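Long-range contacts in vacuolar aminopeptidase 1 (Saccharomyces cerevisiae, PDB 5JGF), which removes amino acids, preferably neutral or hydrophobic ones, from the N-terminus of peptides in the yeast vacuole, working as a zinc-dependent dodecamer: residues L126-L132 with H438-A442; V160-P164 with T184-I188. One frame throughout, in Å; residues are numbered along the deposited sequence.

Contact 1. Residues L126-L132 with H438-A442. With ZN (zinc ion), chain L.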
ATOM      1  N   LEU D 126     -27.881  -3.978  14.363  1.00 13.41           N
ATOM      2  CA  LEU D 126     -28.723  -4.281  15.517  1.00 12.67           C
ATOM      3  C   LEU D 126     -30.203  -4.167  15.152  1.00 13.67           C
ATOM      4  O   LEU D 126     -31.060  -4.739  15.828  1.00 13.21           O
ATOM      5  CB  LEU D 126     -28.388  -3.350  16.686  1.00 13.77           C
ATOM      6  CG  LEU D 126     -26.964  -3.493  17.248  1.00 15.72           C
ATOM      7  CD1 LEU D 126     -26.730  -2.455  18.332  1.00 16.02           C
ATOM      8  CD2 LEU D 126     -26.762  -4.894  17.808  1.00 17.49           C
ATOM      9  N   TRP D 127     -30.500  -3.444  14.075  1.00 12.03           N
ATOM     10  CA  TRP D 127     -31.880  -3.273  13.633  1.00 11.92           C
ATOM     11  C   TRP D 127     -32.330  -4.347  12.652  1.00 13.73           C
ATOM     12  O   TRP D 127     -33.498  -4.395  12.254  1.00 13.22           O
ATOM     13  CB  TRP D 127     -32.077  -1.885  13.014  1.00 11.68           C
ATOM     14  CG  TRP D 127     -32.337  -0.825  14.048  1.00 11.41           C
ATOM     15  CD1 TRP D 127     -31.434  -0.283  14.921  1.00 11.74           C
ATOM     16  CD2 TRP D 127     -33.603  -0.224  14.355  1.00 10.60           C
ATOM     17  NE1 TRP D 127     -32.063   0.616  15.755  1.00 12.93           N
ATOM     18  CE2 TRP D 127     -33.392   0.671  15.427  1.00 11.16           C
ATOM     19  CE3 TRP D 127     -34.896  -0.358  13.826  1.00 10.60           C
ATOM     20  CZ2 TRP D 127     -34.430   1.433  15.985  1.00 11.96           C
ATOM     21  CZ3 TRP D 127     -35.927   0.400  14.382  1.00 10.64           C
ATOM     22  CH2 TRP D 127     -35.685   1.282  15.450  1.00  9.26           C
ATOM     23  N   LEU D 128     -31.405  -5.216  12.263  1.00 11.17           N
ATOM     24  CA  LEU D 128     -31.741  -6.290  11.338  1.00 11.24           C
ATOM     25  C   LEU D 128     -32.458  -7.416  12.068  1.00  9.52           C
ATOM     26  O   LEU D 128     -32.163  -7.709  13.226  1.00 10.25           O
ATOM     27  CB  LEU D 128     -30.480  -6.876  10.701  1.00 11.44           C
ATOM     28  CG  LEU D 128     -29.619  -5.972   9.822  1.00 12.00           C
ATOM     29  CD1 LEU D 128     -28.385  -6.746   9.380  1.00 14.15           C
ATOM     30  CD2 LEU D 128     -30.417  -5.501   8.622  1.00 13.26           C
ATOM     31  N   ASP D 129     -33.404  -8.042  11.380  1.00 10.46           N
ATOM     32  CA  ASP D 129     -34.126  -9.175  11.935  1.00  9.40           C
ATOM     33  C   ASP D 129     -34.777  -8.909  13.284  1.00  9.95           C
ATOM     34  O   ASP D 129     -34.729  -9.743  14.190  1.00 11.48           O
ATOM     35  CB  ASP D 129     -33.173 -10.371  12.018  1.00  9.92           C
ATOM     36  CG  ASP D 129     -32.545 -10.698  10.672  1.00 12.44           C
ATOM     37  OD1 ASP D 129     -33.080 -10.223   9.651  1.00 10.81           O
ATOM     38  OD2 ASP D 129     -31.528 -11.423  10.627  1.00 12.71           O
ATOM     39  N   ARG D 130     -35.388  -7.736  13.398  1.00 12.20           N
ATOM     40  CA  ARG D 130     -36.101  -7.325  14.602  1.00 10.99           C
ATOM     41  C   ARG D 130     -37.552  -7.102  14.160  1.00 12.71           C
ATOM     42  O   ARG D 130     -37.793  -6.578  13.069  1.00 12.57           O
ATOM     43  CB  ARG D 130     -35.515  -6.017  15.143  1.00 10.10           C
ATOM     44  CG  ARG D 130     -34.044  -6.106  15.561  1.00 10.41           C
ATOM     45  CD  ARG D 130     -33.869  -6.761  16.928  1.00 13.50           C
ATOM     46  NE  ARG D 130     -32.463  -6.802  17.324  1.00 11.57           N
ATOM     47  CZ  ARG D 130     -32.032  -7.113  18.543  1.00 12.57           C
ATOM     48  NH1 ARG D 130     -32.898  -7.416  19.505  1.00 12.16           N
ATOM     49  NH2 ARG D 130     -30.733  -7.112  18.805  1.00 12.08           N
ATOM     50  N   ASP D 131     -38.509  -7.511  14.990  1.00 11.70           N
ATOM     51  CA  ASP D 131     -39.930  -7.345  14.675  1.00 13.62           C
ATOM     52  C   ASP D 131     -40.290  -5.874  14.855  1.00 14.29           C
ATOM     53  O   ASP D 131     -40.285  -5.367  15.979  1.00 13.44           O
ATOM     54  CB  ASP D 131     -40.788  -8.186  15.626  1.00 14.36           C
ATOM     55  CG  ASP D 131     -40.621  -9.684  15.417  1.00 16.15           C
ATOM     56  OD1 ASP D 131     -39.677 -10.109  14.716  1.00 15.31           O
ATOM     57  OD2 ASP D 131     -41.444 -10.441  15.974  1.00 15.35           O
ATOM     58  N   LEU D 132     -40.623  -5.196  13.761  1.00 13.40           N
ATOM     59  CA  LEU D 132     -40.937  -3.773  13.827  1.00 13.29           C
ATOM     60  C   LEU D 132     -42.406  -3.398  13.676  1.00 14.19           C
ATOM     61  O   LEU D 132     -43.061  -3.777  12.706  1.00 15.15           O
ATOM     62  CB  LEU D 132     -40.135  -3.017  12.764  1.00 12.34           C
ATOM     63  CG  LEU D 132     -38.617  -3.230  12.778  1.00 12.11           C
ATOM     64  CD1 LEU D 132     -37.980  -2.398  11.666  1.00 12.54           C
ATOM     65  CD2 LEU D 132     -38.042  -2.836  14.142  1.00 11.56           C
ATOM     66  N   HIS D 438     -28.120   3.056  22.792  1.00 10.45           N
ATOM     67  CA  HIS D 438     -28.399   3.201  21.362  1.00 10.68           C
ATOM     68  C   HIS D 438     -28.639   1.911  20.590  1.00 11.23           C
ATOM     69  O   HIS D 438     -28.788   1.929  19.366  1.00 11.66           O
ATOM     70  CB  HIS D 438     -27.315   4.031  20.668  1.00 10.70           C
ATOM     71  CG  HIS D 438     -27.388   5.489  20.993  1.00 11.51           C
ATOM     72  ND1 HIS D 438     -26.655   6.443  20.320  1.00 10.78           N
ATOM     73  CD2 HIS D 438     -28.112   6.159  21.923  1.00 12.43           C
ATOM     74  CE1 HIS D 438     -26.923   7.637  20.821  1.00 13.43           C
ATOM     75  NE2 HIS D 438     -27.803   7.491  21.794  1.00 11.65           N
ATOM     76  N   SER D 439     -28.671   0.788  21.291  1.00  9.58           N
ATOM     77  CA  SER D 439     -28.984  -0.471  20.631  1.00 11.19           C
ATOM     78  C   SER D 439     -30.502  -0.424  20.449  1.00 11.84           C
ATOM     79  O   SER D 439     -31.163   0.477  20.969  1.00  9.46           O
ATOM     80  CB  SER D 439     -28.636  -1.661  21.529  1.00 11.84           C
ATOM     81  OG  SER D 439     -29.217  -2.853  21.016  1.00 13.44           O
ATOM     82  N   ILE D 440     -31.062  -1.376  19.716  1.00 11.81           N
ATOM     83  CA  ILE D 440     -32.508  -1.400  19.550  1.00 10.09           C
ATOM     84  C   ILE D 440     -33.114  -2.005  20.826  1.00 11.96           C
ATOM     85  O   ILE D 440     -34.289  -1.795  21.133  1.00 11.64           O
ATOM     86  CB  ILE D 440     -32.927  -2.212  18.302  1.00 11.25           C
ATOM     87  CG1 ILE D 440     -34.401  -1.934  17.987  1.00 11.01           C
ATOM     88  CG2 ILE D 440     -32.667  -3.699  18.519  1.00  9.50           C
ATOM     89  CD1 ILE D 440     -34.892  -2.555  16.696  1.00 11.91           C
ATOM     90  N   ARG D 441     -32.306  -2.748  21.578  1.00 11.21           N
ATOM     91  CA  ARG D 441     -32.772  -3.339  22.839  1.00 11.34           C
ATOM     92  C   ARG D 441     -31.629  -3.285  23.848  1.00 15.03           C
ATOM     93  O   ARG D 441     -30.636  -4.011  23.730  1.00 13.72           O
ATOM     94  CB  ARG D 441     -33.243  -4.782  22.628  1.00 11.90           C
ATOM     95  CG  ARG D 441     -34.000  -5.385  23.823  1.00 11.20           C
ATOM     96  CD  ARG D 441     -34.545  -6.761  23.460  1.00 12.21           C
ATOM     97  NE  ARG D 441     -35.261  -7.439  24.544  1.00 15.20           N
ATOM     98  CZ  ARG D 441     -36.499  -7.151  24.942  1.00 16.59           C
ATOM     99  NH1 ARG D 441     -37.052  -7.840  25.932  1.00 15.79           N
ATOM    100  NH2 ARG D 441     -37.186  -6.174  24.362  1.00 16.51           N
ATOM    101  N   ALA D 442     -31.779  -2.413  24.842  1.00 12.54           N
ATOM    102  CA  ALA D 442     -30.752  -2.209  25.854  1.00 11.16           C
ATOM    103  C   ALA D 442     -31.014  -2.921  27.175  1.00 10.80           C
ATOM    104  O   ALA D 442     -31.938  -3.730  27.289  1.00 11.23           O
ATOM    105  CB  ALA D 442     -30.572  -0.705  26.093  1.00 11.26           C
TER
HETATM  106 ZN    ZN L 602     -28.713   8.867  23.165  1.00 16.19          ZN
HETATM  107  O   HOH W   1     -31.388   2.074  18.081  1.00 10.16           O
HETATM  108  O   HOH W   2     -28.738  10.662  24.257  1.00 22.31           O

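Contact 2. Residues V160-P164 with T184-I188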
ATOM      1  N   VAL D 160     -45.454  -4.960  11.616  1.00 14.21           N
ATOM      2  CA  VAL D 160     -45.751  -4.797  10.196  1.00 13.90           C
ATOM      3  C   VAL D 160     -44.526  -4.830   9.285  1.00 15.05           C
ATOM      4  O   VAL D 160     -44.650  -5.104   8.093  1.00 15.32           O
ATOM      5  CB  VAL D 160     -46.507  -3.464   9.929  1.00 15.11           C
ATOM      6  CG1 VAL D 160     -47.767  -3.388  10.798  1.00 14.33           C
ATOM      7  CG2 VAL D 160     -45.592  -2.269  10.210  1.00 13.52           C
ATOM      8  N   CYS D 161     -43.353  -4.550   9.852  1.00 14.66           N
ATOM      9  CA  CYS D 161     -42.103  -4.503   9.093  1.00 17.02           C
ATOM     10  C   CYS D 161     -40.988  -5.322   9.722  1.00 14.73           C
ATOM     11  O   CYS D 161     -41.049  -5.698  10.890  1.00 14.52           O
ATOM     12  CB  CYS D 161     -41.606  -3.048   8.970  1.00 14.39           C
ATOM     13  SG  CYS D 161     -42.629  -2.009   7.935  1.00 31.30           S
ATOM     14  N   ARG D 162     -39.960  -5.576   8.922  1.00 13.93           N
ATOM     15  CA  ARG D 162     -38.778  -6.308   9.349  1.00 13.24           C
ATOM     16  C   ARG D 162     -37.722  -6.068   8.277  1.00 12.57           C
ATOM     17  O   ARG D 162     -38.012  -6.182   7.087  1.00 13.75           O
ATOM     18  CB  ARG D 162     -39.083  -7.806   9.472  1.00 14.91           C
ATOM     19  CG  ARG D 162     -37.877  -8.681   9.832  1.00 18.13           C
ATOM     20  CD  ARG D 162     -38.299 -10.141  10.031  1.00 17.49           C
ATOM     21  NE  ARG D 162     -37.180 -11.045  10.305  1.00 18.13           N
ATOM     22  CZ  ARG D 162     -36.265 -11.398   9.407  1.00 19.45           C
ATOM     23  NH1 ARG D 162     -36.329 -10.926   8.168  1.00 18.78           N
ATOM     24  NH2 ARG D 162     -35.289 -12.230   9.743  1.00 17.25           N
ATOM     25  N   ILE D 163     -36.514  -5.704   8.702  1.00 12.50           N
ATOM     26  CA  ILE D 163     -35.403  -5.460   7.780  1.00 10.47           C
ATOM     27  C   ILE D 163     -34.625  -6.775   7.774  1.00 11.55           C
ATOM     28  O   ILE D 163     -33.918  -7.096   8.729  1.00 12.48           O
ATOM     29  CB  ILE D 163     -34.503  -4.319   8.288  1.00 12.24           C
ATOM     30  CG1 ILE D 163     -35.364  -3.087   8.603  1.00 12.82           C
ATOM     31  CG2 ILE D 163     -33.449  -3.980   7.232  1.00 12.46           C
ATOM     32  CD1 ILE D 163     -34.621  -1.963   9.298  1.00 10.86           C
ATOM     33  N   PRO D 164     -34.734  -7.540   6.680  1.00 13.30           N
ATOM     34  CA  PRO D 164     -34.077  -8.841   6.516  1.00 11.28           C
ATOM     35  C   PRO D 164     -32.586  -8.898   6.233  1.00 11.97           C
ATOM     36  O   PRO D 164     -32.113  -8.350   5.240  1.00 11.99           O
ATOM     37  CB  PRO D 164     -34.881  -9.470   5.389  1.00 12.24           C
ATOM     38  CG  PRO D 164     -35.114  -8.298   4.489  1.00 11.35           C
ATOM     39  CD  PRO D 164     -35.502  -7.188   5.469  1.00 12.47           C
ATOM     40  N   THR D 184     -30.800  -1.564   3.971  1.00 13.09           N
ATOM     41  CA  THR D 184     -31.592  -1.716   5.187  1.00 13.16           C
ATOM     42  C   THR D 184     -32.990  -1.139   4.986  1.00 13.43           C
ATOM     43  O   THR D 184     -33.356  -0.137   5.602  1.00 14.56           O
ATOM     44  CB  THR D 184     -30.903  -1.016   6.370  1.00 12.11           C
ATOM     45  OG1 THR D 184     -30.767   0.377   6.082  1.00 13.28           O
ATOM     46  CG2 THR D 184     -29.522  -1.606   6.604  1.00 14.38           C
ATOM     47  N   ILE D 185     -33.764  -1.782   4.118  1.00 12.12           N
ATOM     48  CA  ILE D 185     -35.116  -1.333   3.808  1.00 13.54           C
ATOM     49  C   ILE D 185     -36.150  -2.279   4.413  1.00 14.01           C
ATOM     50  O   ILE D 185     -36.097  -3.492   4.214  1.00 12.09           O
ATOM     51  CB  ILE D 185     -35.330  -1.248   2.275  1.00 14.74           C
ATOM     52  CG1 ILE D 185     -34.239  -0.369   1.651  1.00 13.32           C
ATOM     53  CG2 ILE D 185     -36.706  -0.664   1.964  1.00 11.96           C
ATOM     54  CD1 ILE D 185     -34.259  -0.331   0.125  1.00 13.89           C
ATOM     55  N   PRO D 186     -37.109  -1.730   5.176  1.00 14.30           N
ATOM     56  CA  PRO D 186     -38.129  -2.584   5.789  1.00 13.25           C
ATOM     57  C   PRO D 186     -39.045  -3.250   4.769  1.00 13.82           C
ATOM     58  O   PRO D 186     -39.542  -2.598   3.845  1.00 14.13           O
ATOM     59  CB  PRO D 186     -38.907  -1.619   6.689  1.00 13.17           C
ATOM     60  CG  PRO D 186     -37.927  -0.497   6.951  1.00 14.85           C
ATOM     61  CD  PRO D 186     -37.257  -0.332   5.612  1.00 12.93           C
ATOM     62  N   VAL D 187     -39.258  -4.551   4.945  1.00 14.29           N
ATOM     63  CA  VAL D 187     -40.151  -5.315   4.086  1.00 12.88           C
ATOM     64  C   VAL D 187     -41.466  -5.332   4.855  1.00 16.42           C
ATOM     65  O   VAL D 187     -41.503  -5.724   6.025  1.00 15.25           O
ATOM     66  CB  VAL D 187     -39.637  -6.754   3.879  1.00 13.75           C
ATOM     67  CG1 VAL D 187     -40.707  -7.607   3.210  1.00 14.03           C
ATOM     68  CG2 VAL D 187     -38.379  -6.725   3.020  1.00 12.63           C
ATOM     69  N   ILE D 188     -42.541  -4.903   4.203  1.00 14.68           N
ATOM     70  CA  ILE D 188     -43.833  -4.824   4.863  1.00 16.30           C
ATOM     71  C   ILE D 188     -44.840  -5.895   4.442  1.00 17.18           C
ATOM     72  O   ILE D 188     -45.801  -6.161   5.162  1.00 18.12           O
ATOM     73  CB  ILE D 188     -44.423  -3.398   4.667  1.00 18.37           C
ATOM     74  CG1 ILE D 188     -45.624  -3.185   5.585  1.00 21.53           C
ATOM     75  CG2 ILE D 188     -44.795  -3.178   3.207  1.00 18.68           C
ATOM     76  CD1 ILE D 188     -45.989  -1.719   5.764  1.00 21.76           C
TER
HETATM   77  O   HOH W   3     -42.659  -7.743   7.175  1.00 34.05           O

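Contact 1. Residues L126-L132 with H438-A442
Over the centre of one face of the Trp127 indole sits CD1 of Ile440, in a CH-pi contact 3.6 Å from the centroid of the six-membered ring and only 13° off its normal. At the indole edge, in the ring plane, NE1 donates to a water 2.8 Å away, and this water is also hydrogen-bonded to His438 O. The Arg130 guanidinium offers a face as well: Ile440 CG2 rests on it, 3.3 Å from Arg130 NE and displaced toward the rim. With CG1 anti to the backbone N (chi1 -167°), Ile440 sends one branch to the indole and the other to the guanidinium, so that its side chain is wedged between the two flat groups. Two loops of the M18 aminopeptidase meet here, and the second carries a zinc ligand: His438 NE2 binds zinc at 2.1 Å, with Asp262 and Glu299 completing the protein ligands. With an alanine at Trp127, Ile440 CD1 would probably lose its aromatic platform and the bridging water its indole donor. Arg130 NE also donates to Leu126 O at 2.9 Å, a bent bond tilted from the guanidinium plane. On the other segment, Ser439 OG lies 3.7 Å from Leu126 CD1; it accepts from Arg441 N in an ST turn and hydrogen-bonds Asp129 of the second subunit.

Contact 2. Residues V160-P164 with T184-I188
Ile163 turns CG1 anti to its own carbonyl carbon (chi1 -52°), which lays this branch alongside the Pro186 ring and sends CG2 against Thr184; Ile188, with CG1 anti to the backbone N (chi1 -168°), holds its CB and CG1 beside Cys161 SG. The backbones between these groups run roughly antiparallel and meet in a single, loose bridge at Arg162 and Val187, where strand 187-189 begins at the margin of the six-stranded antiparallel sheet. Its firmer half is the nearly straight bond from Val187 N to Arg162 O, 3.0 Å long; the return bond from Arg162 N to Val187 O is weak. Val160 and Cys161 both face Leu132 of the same sheet, forming a classic beta bulge.

The side chains divide between the two sides of the paired backbones. On one, Cys161 CB meets Pro186 CB at 3.8 Å, and Ile163 CG1 lies 4.0 Å from Pro186 CG, the two side chains pointing the same way; strands 112-119 and 233-242 supply Ile114 and Leu240 against Cys161 and Pro186. On the other, the Pro164 ring crosses the Val187 side chain at about a right angle, with CD 3.8 Å from Val187 CG2. CB of Arg162 points away from 184-188, and at the end of its extended chain NH2 forms a salt bridge with Asp129 and donates to Arg441 O of the second subunit. A water donates to Val187 O at 2.6 Å and, weakly, to Val160 O.

In the fold
The centres of the two contacts lie about 12 Å apart, on the same side of the chain's centre, and contact 2 is nested along the chain within the long loop that contact 1 closes. They join directly through 126-132 and 160-164: Asp129 N and Leu132 N probably donate to Ile163 O and Cys161 O, and Leu128 packs on Ile163. Leu132 opens strand 132-140 of the six-stranded antiparallel sheet, whose outer strand 187-189 takes part in contact 2. The segment 438-442, by contrast, leads from strand 426-434 of the nine-stranded sheet. Both contacts touch the second subunit, so the zinc-ligand loop, the six-stranded sheet and the dodecamer interface are physically connected.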